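Long-range contacts in malonyl-CoA-[acyl-carrier-protein] transacylase (Coxiella burnetii, PDB 3TQE), which probably transfers the malonyl group of malonyl-CoA to holo-acyl carrier protein, releasing CoA, a step that supplies fatty-acid synthesis: residues 31-36 with 78-83; 24-29 with 302-307; 157-162 with 174-179. All blocks are in the same frame, centred on the assembly; numbering follows the deposited sequence. Where two conformers were deposited one is given.

Contacts 1 and 2 form one neighbourhood of the larger alpha/beta subdomain, their centres 10 Å apart. Helices 24-29 and 31-44 follow each other in the chain, and Cys-80 SG of contact 1 lies 3.7 Å from Leu-26 CD2 of contact 2, while Cys-80 CB lies 3.7 Å from Ile-307 CD1. Contact 3 belongs to the smaller subdomain, across the centre of the chain, its centre about 40 Å from that of contact 1 and 41 Å from that of contact 2. Contact 3 alone approaches the predicted active site: the side chain of Ser-174 is about 6 Å from that of His-205, 11 Å from that of Ser-96 and 8 Å from a bound glycine.

Contact 1 (31-36 with 78-83); sequences PIVLET and FRCWEA. With EDO (1,2-ethanediol), chain D.
Arg-79, Ile-32 and Cys-80 bury the most surface where helix 31-44 meets helix 63-83. The two short segments run roughly antiparallel but clearly inclined, 145° between their directions, with axes 9.3 Å apart at closest approach. Ile-32, in the conformer described here, divides its two branches between successive residues of the neighbouring helix. CG1 crosses the base of the arginine at about a right angle, 3.9 Å from Arg-79 CB, whereas CG2 sits 3.5 Å from Cys-80 SG. That sulfur also meets Val-33 CG2 at 3.6 Å, so it lies against two branched side chains of successive residues, and Ile-307 of helix 304-313 packs on the same cysteine.

The arginine chain is extended from CG to NE (chi2 177°), which carries its guanidinium past Ile-32 to Thr-36. Arg-79 NH1 donates to Thr-36 OG1 at 3.0 Å, the oxygen lying somewhat out of the guanidinium plane. Thr-36 OG1 in turn donates to Ile-32 O at 2.7 Å, a carbonyl that Thr-36 N reaches from the opposite face. Gln-39 is a further partner of NH1. An ethanediol, probably from the crystallisation liquor, takes Arg-79 NE through O1 at 2.8 Å and NH2 through O2.

The threonine hydroxyl is thus acceptor and donor at once, linking the arginine to a helix carbonyl and, with Gln-39 and the ethanediol, probably limiting rotation of the guanidinium.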
loop_
_atom_site.group_PDB
_atom_site.type_symbol
_atom_site.label_atom_id
_atom_site.label_comp_id
_atom_site.label_asym_id
_atom_site.label_seq_id
_atom_site.Cartn_x
_atom_site.Cartn_y
_atom_site.Cartn_z
ATOM N N PRO A 31 16.208 9.533 -15.954
ATOM C CA PRO A 31 15.707 10.878 -15.835
ATOM C C PRO A 31 14.230 10.959 -15.483
ATOM O O PRO A 31 13.819 11.898 -14.833
ATOM C CB PRO A 31 15.964 11.463 -17.215
ATOM C CG PRO A 31 17.177 10.745 -17.672
ATOM C CD PRO A 31 17.060 9.384 -17.148
ATOM N N ILE A 32 13.453 9.951 -15.845
ATOM C CA ILE A 32 12.028 10.013 -15.543
ATOM C C ILE A 32 11.771 10.023 -14.022
ATOM O O ILE A 32 10.745 10.523 -13.580
ATOM C CB ILE A 32 11.215 8.904 -16.271
ATOM C CG1 ILE A 32 9.717 9.246 -16.309
ATOM C CG2 ILE A 32 11.414 7.544 -15.609
ATOM C CD1 ILE A 32 9.360 10.600 -16.909
ATOM N N VAL A 33 12.673 9.484 -13.226
ATOM C CA VAL A 33 12.500 9.490 -11.775
ATOM C C VAL A 33 12.504 10.903 -11.265
ATOM O O VAL A 33 11.585 11.316 -10.583
ATOM C CB VAL A 33 13.552 8.655 -11.057
ATOM C CG1 VAL A 33 13.433 8.796 -9.566
ATOM C CG2 VAL A 33 13.423 7.197 -11.486
ATOM N N LEU A 34 13.507 11.666 -11.617
ATOM C CA LEU A 34 13.560 13.034 -11.119
ATOM C C LEU A 34 12.424 13.844 -11.697
ATOM O O LEU A 34 11.866 14.698 -11.002
ATOM C CB LEU A 34 14.917 13.662 -11.386
ATOM C CG LEU A 34 16.045 13.135 -10.492
ATOM C CD1 LEU A 34 17.366 13.698 -10.976
ATOM C CD2 LEU A 34 15.849 13.449 -9.037
ATOM N N GLU A 35 12.071 13.608 -12.949
ATOM C CA GLU A 35 10.942 14.320 -13.547
ATOM C C GLU A 35 9.651 14.039 -12.782
ATOM O O GLU A 35 8.838 14.927 -12.556
ATOM C CB GLU A 35 10.786 13.967 -15.010
ATOM C CG GLU A 35 9.677 14.730 -15.726
ATOM C CD GLU A 35 10.073 16.141 -16.144
ATOM O OE1 GLU A 35 10.810 16.825 -15.391
ATOM O OE2 GLU A 35 9.621 16.584 -17.231
ATOM N N THR A 36 9.470 12.809 -12.368
ATOM C CA THR A 36 8.275 12.437 -11.622
ATOM C C THR A 36 8.267 13.114 -10.260
ATOM O O THR A 36 7.248 13.615 -9.819
ATOM C CB THR A 36 8.198 10.897 -11.504
ATOM O OG1 THR A 36 8.109 10.358 -12.831
ATOM C CG2 THR A 36 6.991 10.428 -10.698
ATOM N N PHE A 78 6.946 2.656 -11.918
ATOM C CA PHE A 78 6.104 2.273 -13.030
ATOM C C PHE A 78 6.496 2.938 -14.313
ATOM O O PHE A 78 6.512 2.320 -15.374
ATOM C CB PHE A 78 4.667 2.607 -12.701
ATOM C CG PHE A 78 3.715 2.240 -13.774
ATOM C CD1 PHE A 78 3.287 0.948 -13.895
ATOM C CD2 PHE A 78 3.278 3.177 -14.684
ATOM C CE1 PHE A 78 2.418 0.598 -14.901
ATOM C CE2 PHE A 78 2.396 2.816 -15.685
ATOM C CZ PHE A 78 2.000 1.547 -15.781
ATOM N N ARG A 79 6.833 4.210 -14.234
ATOM C CA ARG A 79 7.214 4.933 -15.423
ATOM C C ARG A 79 8.535 4.437 -15.986
ATOM O O ARG A 79 8.730 4.458 -17.193
ATOM C CB ARG A 79 7.306 6.396 -15.102
ATOM C CG ARG A 79 5.948 7.023 -14.894
ATOM C CD ARG A 79 6.019 8.448 -14.509
ATOM N NE ARG A 79 4.695 9.021 -14.485
ATOM C CZ ARG A 79 4.455 10.297 -14.219
ATOM N NH1 ARG A 79 5.460 11.127 -13.935
ATOM N NH2 ARG A 79 3.211 10.756 -14.274
ATOM N N CYS A 80 9.427 4.015 -15.121
ATOM C CA CYS A 80 10.685 3.412 -15.576
ATOM C C CYS A 80 10.426 2.062 -16.256
ATOM O O CYS A 80 11.008 1.764 -17.270
ATOM C CB CYS A 80 11.634 3.206 -14.420
ATOM S SG CYS A 80 12.333 4.727 -13.795
ATOM N N TRP A 81 9.557 1.248 -15.691
ATOM C CA TRP A 81 9.132 0.008 -16.325
ATOM C C TRP A 81 8.647 0.279 -17.724
ATOM O O TRP A 81 9.076 -0.391 -18.666
ATOM C CB TRP A 81 8.015 -0.624 -15.506
ATOM C CG TRP A 81 7.348 -1.787 -16.124
ATOM C CD1 TRP A 81 6.244 -1.768 -16.860
ATOM C CD2 TRP A 81 7.752 -3.145 -16.035
ATOM N NE1 TRP A 81 5.900 -3.027 -17.241
ATOM C CE2 TRP A 81 6.808 -3.899 -16.739
ATOM C CE3 TRP A 81 8.757 -3.802 -15.358
ATOM C CZ2 TRP A 81 6.874 -5.259 -16.822
ATOM C CZ3 TRP A 81 8.814 -5.159 -15.446
ATOM C CH2 TRP A 81 7.870 -5.870 -16.150
ATOM N N GLU A 82 7.755 1.246 -17.892
ATOM C CA GLU A 82 7.235 1.526 -19.213
ATOM C C GLU A 82 8.316 2.067 -20.145
ATOM O O GLU A 82 8.382 1.661 -21.301
ATOM C CB GLU A 82 6.038 2.453 -19.126
ATOM C CG GLU A 82 4.868 1.757 -18.448
ATOM C CD GLU A 82 3.536 2.254 -18.903
ATOM O OE1 GLU A 82 3.363 3.486 -18.907
ATOM O OE2 GLU A 82 2.667 1.405 -19.255
ATOM N N ALA A 83 9.192 2.915 -19.620
ATOM C CA ALA A 83 10.267 3.522 -20.414
ATOM C C ALA A 83 11.248 2.510 -20.923
ATOM O O ALA A 83 11.842 2.699 -21.999
ATOM C CB ALA A 83 10.992 4.585 -19.604
HETATM C C1 EDO D . 1.525 6.930 -14.647
HETATM O O1 EDO D . 2.705 7.241 -15.360
HETATM C C2 EDO D . 0.436 7.910 -15.050
HETATM O O2 EDO D . 0.891 9.271 -14.923
#

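Contact 2 (24-29 with 302-307); sequences AELGLQ and TTTELI
With chi1 at -164°, Leu-26 swings CG beside its own carbonyl carbon, and this brings CD1 against the turn where residues 302-304 enter helix 304-313. Thr-303 holds OG1 between its backbone N and carbonyl carbon (chi1 71°); the hydroxyl is thereby turned to the helix start, and the methyl is left to meet Glu-25.

The leucine touches backbone more than side chains. Its CD1 is 3.7 Å from Thr-304 N, its CB lies at the same distance from Thr-302 O, and its nearest apolar side chain in 302-307 is Ile-307, whose CD1 is 4.2 Å from Leu-26 CD1. Cys-80 and Ile-77 of helix 63-83 pack on Leu-26 as well. Glu-25, extended beyond CG, brings OE1 to 3.4 Å from Thr-303 CG2, a carboxylate resting on a methyl.

The Gln-29 amide lies against Thr-304, but its orientation is probably reversed in the model, so the bonding between these two groups is left open. A firmer partner of Thr-304 OG1 is Gln-30, the residue immediately after helix 24-29.

Two polar arrangements are well defined. Within 302-307, Thr-303 is the N-cap residue, its OG1 accepting from Leu-306 N at 3.1 Å with an angle of 163° at the hydrogen. Between the segments, a water accepts from Leu-26 N at 2.9 Å and donates to Thr-302 O at 2.7 Å.

What is clear at this junction is leucine packing, the Glu-25 carboxylate on the Thr-303 methyl, and a water that pairs one backbone donor with one backbone acceptor.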
loop_
_atom_site.group_PDB
_atom_site.type_symbol
_atom_site.label_atom_id
_atom_site.label_comp_id
_atom_site.label_asym_id
_atom_site.label_seq_id
_atom_site.Cartn_x
_atom_site.Cartn_y
_atom_site.Cartn_z
ATOM N N ALA A 24 17.569 6.141 -5.071
ATOM C CA ALA A 24 18.721 6.943 -5.449
ATOM C C ALA A 24 19.410 6.413 -6.715
ATOM O O ALA A 24 19.746 7.160 -7.635
ATOM C CB ALA A 24 19.714 7.031 -4.302
ATOM N N GLU A 25 19.573 5.104 -6.784
ATOM C CA GLU A 25 20.217 4.509 -7.951
ATOM C C GLU A 25 19.384 4.696 -9.198
ATOM O O GLU A 25 19.874 5.157 -10.222
ATOM C CB GLU A 25 20.495 3.049 -7.708
ATOM C CG GLU A 25 21.176 2.397 -8.867
ATOM C CD GLU A 25 21.652 0.992 -8.569
ATOM O OE1 GLU A 25 21.465 0.491 -7.430
ATOM O OE2 GLU A 25 22.269 0.399 -9.487
ATOM N N LEU A 26 18.099 4.358 -9.114
ATOM C CA LEU A 26 17.246 4.519 -10.260
ATOM C C LEU A 26 17.187 5.972 -10.683
ATOM O O LEU A 26 17.100 6.287 -11.857
ATOM C CB LEU A 26 15.861 3.988 -9.941
ATOM C CG LEU A 26 14.985 3.742 -11.119
ATOM C CD1 LEU A 26 15.515 2.611 -12.023
ATOM C CD2 LEU A 26 13.592 3.376 -10.590
ATOM N N GLY A 27 17.227 6.870 -9.709
ATOM C CA GLY A 27 17.235 8.300 -9.998
ATOM C C GLY A 27 18.457 8.796 -10.751
ATOM O O GLY A 27 18.374 9.752 -11.516
ATOM N N LEU A 28 19.586 8.139 -10.540
ATOM C CA LEU A 28 20.767 8.430 -11.338
ATOM C C LEU A 28 20.641 7.887 -12.746
ATOM O O LEU A 28 21.073 8.492 -13.712
ATOM C CB LEU A 28 21.989 7.829 -10.672
ATOM C CG LEU A 28 22.430 8.426 -9.367
ATOM C CD1 LEU A 28 23.494 7.534 -8.724
ATOM C CD2 LEU A 28 22.949 9.835 -9.611
ATOM N N GLN A 29 20.049 6.715 -12.858
ATOM C CA GLN A 29 19.971 6.005 -14.114
ATOM C C GLN A 29 18.928 6.500 -15.062
ATOM O O GLN A 29 19.099 6.430 -16.272
ATOM C CB GLN A 29 19.687 4.535 -13.826
ATOM C CG GLN A 29 20.762 3.822 -13.079
ATOM C CD GLN A 29 20.442 2.372 -12.799
ATOM O OE1 GLN A 29 21.362 1.513 -12.756
ATOM N NE2 GLN A 29 19.175 2.081 -12.577
ATOM N N THR A 302 13.770 -2.004 -8.617
ATOM C CA THR A 302 14.365 -0.808 -8.048
ATOM C C THR A 302 15.651 -0.339 -8.730
ATOM O O THR A 302 16.251 0.647 -8.307
ATOM C CB THR A 302 14.600 -1.013 -6.574
ATOM O OG1 THR A 302 15.254 -2.268 -6.382
ATOM C CG2 THR A 302 13.276 -0.983 -5.808
ATOM N N THR A 303 16.048 -1.015 -9.801
ATOM C CA THR A 303 17.137 -0.548 -10.647
ATOM C C THR A 303 16.848 -0.900 -12.080
ATOM O O THR A 303 15.991 -1.731 -12.365
ATOM C CB THR A 303 18.486 -1.198 -10.289
ATOM O OG1 THR A 303 18.458 -2.583 -10.680
ATOM C CG2 THR A 303 18.821 -1.083 -8.810
ATOM N N THR A 304 17.569 -0.268 -12.986
ATOM C CA THR A 304 17.386 -0.507 -14.398
ATOM C C THR A 304 17.640 -1.972 -14.685
ATOM O O THR A 304 16.882 -2.589 -15.427
ATOM C CB THR A 304 18.296 0.396 -15.243
ATOM O OG1 THR A 304 17.902 1.741 -15.016
ATOM C CG2 THR A 304 18.183 0.081 -16.704
ATOM N N GLU A 305 18.698 -2.537 -14.116
ATOM C CA GLU A 305 19.015 -3.949 -14.383
ATOM C C GLU A 305 17.887 -4.858 -13.901
ATOM O O GLU A 305 17.502 -5.790 -14.595
ATOM C CB GLU A 305 20.336 -4.362 -13.717
ATOM C CG GLU A 305 20.835 -5.786 -14.062
ATOM C CD GLU A 305 22.381 -6.025 -13.901
ATOM O OE1 GLU A 305 22.982 -5.761 -12.802
ATOM O OE2 GLU A 305 23.005 -6.527 -14.888
ATOM N N LEU A 306 17.332 -4.572 -12.732
ATOM C CA LEU A 306 16.250 -5.385 -12.208
ATOM C C LEU A 306 15.016 -5.272 -13.080
ATOM O O LEU A 306 14.345 -6.266 -13.330
ATOM C CB LEU A 306 15.945 -4.993 -10.779
ATOM C CG LEU A 306 17.010 -5.395 -9.774
ATOM C CD1 LEU A 306 16.706 -4.749 -8.452
ATOM C CD2 LEU A 306 17.159 -6.881 -9.621
ATOM N N ILE A 307 14.721 -4.074 -13.554
ATOM C CA ILE A 307 13.578 -3.870 -14.427
ATOM C C ILE A 307 13.766 -4.661 -15.712
ATOM O O ILE A 307 12.865 -5.362 -16.160
ATOM C CB ILE A 307 13.334 -2.384 -14.721
ATOM C CG1 ILE A 307 12.831 -1.709 -13.438
ATOM C CG2 ILE A 307 12.373 -2.216 -15.889
ATOM C CD1 ILE A 307 12.845 -0.212 -13.491
HETATM O O HOH W 1 17.018 2.792 -6.892
#

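Contact 3 (157-162 with 174-179); sequences GQVVQP and SGHSEA
The imidazole of His-176 meets Val-159 N at its edge, in the ring plane, while Gln-158 CB approaches the same ring obliquely. The Gln-158 amide is nearly parallel to that ring (8°) but displaced past the rim, its NE2 lying 3.4 Å from His-176 CB, and so is not stacked on it. The Glu-178 carboxylate is turned more steeply against this amide: Gln-158 NE2 donates to Glu-178 OE1 at 3.0 Å, staying in its own amide plane but arriving from above the carboxylate plane. Gln-158 OE1 accepts from Arg-182 farther along helix 177-189.

Gln-161 and Ser-174 form an antiparallel hydrogen-bonded pair, in which Gln-161 N donates to Ser-174 O at 3.0 Å and Ser-174 N to Gln-161 O. Val-160 and Gly-175 follow as a non-hydrogen-bonded pair with CA atoms only 4.2 Å apart. The chain then turns its corner at Gly-175, whose CA makes a C-H contact with Val-159 O at 3.2 Å; a CB here would collide with that oxygen, and the backbone angles themselves call for glycine. Beyond the corner, His-176 N donates to Val-159 O at 2.8 Å, and the histidine occupies the N-cap position of helix 177-189. Val-160 CB packs on Ala-179 CB at 3.8 Å, joining the end of this hairpin to the helix.

Ser-174, in the conformer described, is bonded through OG to Ser-204 O, and Ser-204 lines the pocket holding a glycine beside the predicted active site.

His-176 keeps CG beside its backbone N (chi1 -71°), which turns ND1 to Val-159. Val-159 N donates to His-176 ND1 at 2.9 Å and 176°; ND1 as acceptor suggests a neutral imidazole with its hydrogen on NE2, and Val-159 has both its N-H and its carbonyl engaged by one residue.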
loop_
_atom_site.group_PDB
_atom_site.type_symbol
_atom_site.label_atom_id
_atom_site.label_comp_id
_atom_site.label_asym_id
_atom_site.label_seq_id
_atom_site.Cartn_x
_atom_site.Cartn_y
_atom_site.Cartn_z
ATOM N N GLY A 157 -15.107 -2.244 25.192
ATOM C CA GLY A 157 -15.675 -0.945 24.927
ATOM C C GLY A 157 -14.887 -0.018 24.028
ATOM O O GLY A 157 -15.412 1.007 23.546
ATOM N N GLN A 158 -13.623 -0.362 23.820
ATOM C CA GLN A 158 -12.745 0.363 22.927
ATOM C C GLN A 158 -12.750 -0.309 21.569
ATOM O O GLN A 158 -13.409 -1.318 21.357
ATOM C CB GLN A 158 -11.325 0.387 23.501
ATOM C CG GLN A 158 -11.192 1.176 24.789
ATOM C CD GLN A 158 -9.740 1.350 25.152
ATOM O OE1 GLN A 158 -9.085 0.375 25.512
ATOM N NE2 GLN A 158 -9.213 2.575 25.013
ATOM N N VAL A 159 -12.020 0.288 20.636
ATOM C CA VAL A 159 -11.881 -0.252 19.301
ATOM C C VAL A 159 -10.577 -1.028 19.194
ATOM O O VAL A 159 -9.510 -0.526 19.518
ATOM C CB VAL A 159 -11.838 0.879 18.257
ATOM C CG1 VAL A 159 -11.553 0.336 16.864
ATOM C CG2 VAL A 159 -13.129 1.627 18.262
ATOM N N VAL A 160 -10.668 -2.243 18.702
ATOM C CA VAL A 160 -9.492 -2.993 18.292
ATOM C C VAL A 160 -9.959 -4.062 17.339
ATOM O O VAL A 160 -10.877 -4.803 17.629
ATOM C CB VAL A 160 -8.698 -3.592 19.472
ATOM C CG1 VAL A 160 -9.594 -4.455 20.374
ATOM C CG2 VAL A 160 -7.470 -4.370 18.984
ATOM N N GLN A 161 -9.360 -4.102 16.161
ATOM C CA GLN A 161 -9.768 -5.064 15.174
ATOM C C GLN A 161 -8.705 -5.312 14.149
ATOM O O GLN A 161 -7.793 -4.527 14.020
ATOM C CB GLN A 161 -11.026 -4.614 14.471
ATOM C CG GLN A 161 -11.013 -3.265 13.876
ATOM C CD GLN A 161 -12.449 -2.827 13.535
ATOM O OE1 GLN A 161 -13.275 -2.559 14.428
ATOM N NE2 GLN A 161 -12.745 -2.771 12.274
ATOM N N PRO A 162 -8.845 -6.405 13.390
ATOM C CA PRO A 162 -7.960 -6.629 12.263
ATOM C C PRO A 162 -8.012 -5.458 11.280
ATOM O O PRO A 162 -9.078 -4.942 10.982
ATOM C CB PRO A 162 -8.494 -7.934 11.656
ATOM C CG PRO A 162 -9.145 -8.653 12.817
ATOM C CD PRO A 162 -9.779 -7.529 13.583
ATOM N N SER A 174 -5.516 -2.836 14.728
ATOM C CA SER A 174 -5.542 -1.411 14.890
ATOM C C SER A 174 -6.639 -1.020 15.858
ATOM O O SER A 174 -7.653 -1.692 15.923
ATOM C CB SER A 174 -5.849 -0.805 13.527
ATOM O OG SER A 174 -5.700 0.573 13.578
ATOM N N GLY A 175 -6.442 0.082 16.559
ATOM C CA GLY A 175 -7.488 0.633 17.392
ATOM C C GLY A 175 -6.917 1.505 18.478
ATOM O O GLY A 175 -5.851 2.093 18.346
ATOM N N HIS A 176 -7.653 1.585 19.562
ATOM C CA HIS A 176 -7.158 2.311 20.700
ATOM C C HIS A 176 -5.925 1.658 21.263
ATOM O O HIS A 176 -5.847 0.430 21.315
ATOM C CB HIS A 176 -8.207 2.361 21.782
ATOM C CG HIS A 176 -9.351 3.239 21.437
ATOM N ND1 HIS A 176 -10.607 2.753 21.161
ATOM C CD2 HIS A 176 -9.422 4.586 21.316
ATOM C CE1 HIS A 176 -11.407 3.770 20.890
ATOM N NE2 HIS A 176 -10.717 4.892 21.001
ATOM N N SER A 177 -4.994 2.473 21.725
ATOM C CA SER A 177 -3.704 1.963 22.131
ATOM C C SER A 177 -3.822 0.932 23.238
ATOM O O SER A 177 -3.165 -0.090 23.201
ATOM C CB SER A 177 -2.773 3.070 22.565
ATOM O OG SER A 177 -3.386 3.870 23.480
ATOM N N GLU A 178 -4.670 1.194 24.222
ATOM C CA GLU A 178 -4.760 0.279 25.360
ATOM C C GLU A 178 -5.334 -1.049 24.904
ATOM O O GLU A 178 -4.915 -2.118 25.365
ATOM C CB GLU A 178 -5.636 0.874 26.460
ATOM C CG GLU A 178 -5.119 2.194 27.019
ATOM C CD GLU A 178 -5.678 3.444 26.286
ATOM O OE1 GLU A 178 -6.333 3.283 25.218
ATOM O OE2 GLU A 178 -5.456 4.574 26.808
ATOM N N ALA A 179 -6.311 -0.990 23.999
ATOM C CA ALA A 179 -6.989 -2.165 23.506
ATOM C C ALA A 179 -6.077 -2.994 22.631
ATOM O O ALA A 179 -6.076 -4.209 22.698
ATOM C CB ALA A 179 -8.246 -1.757 22.756
#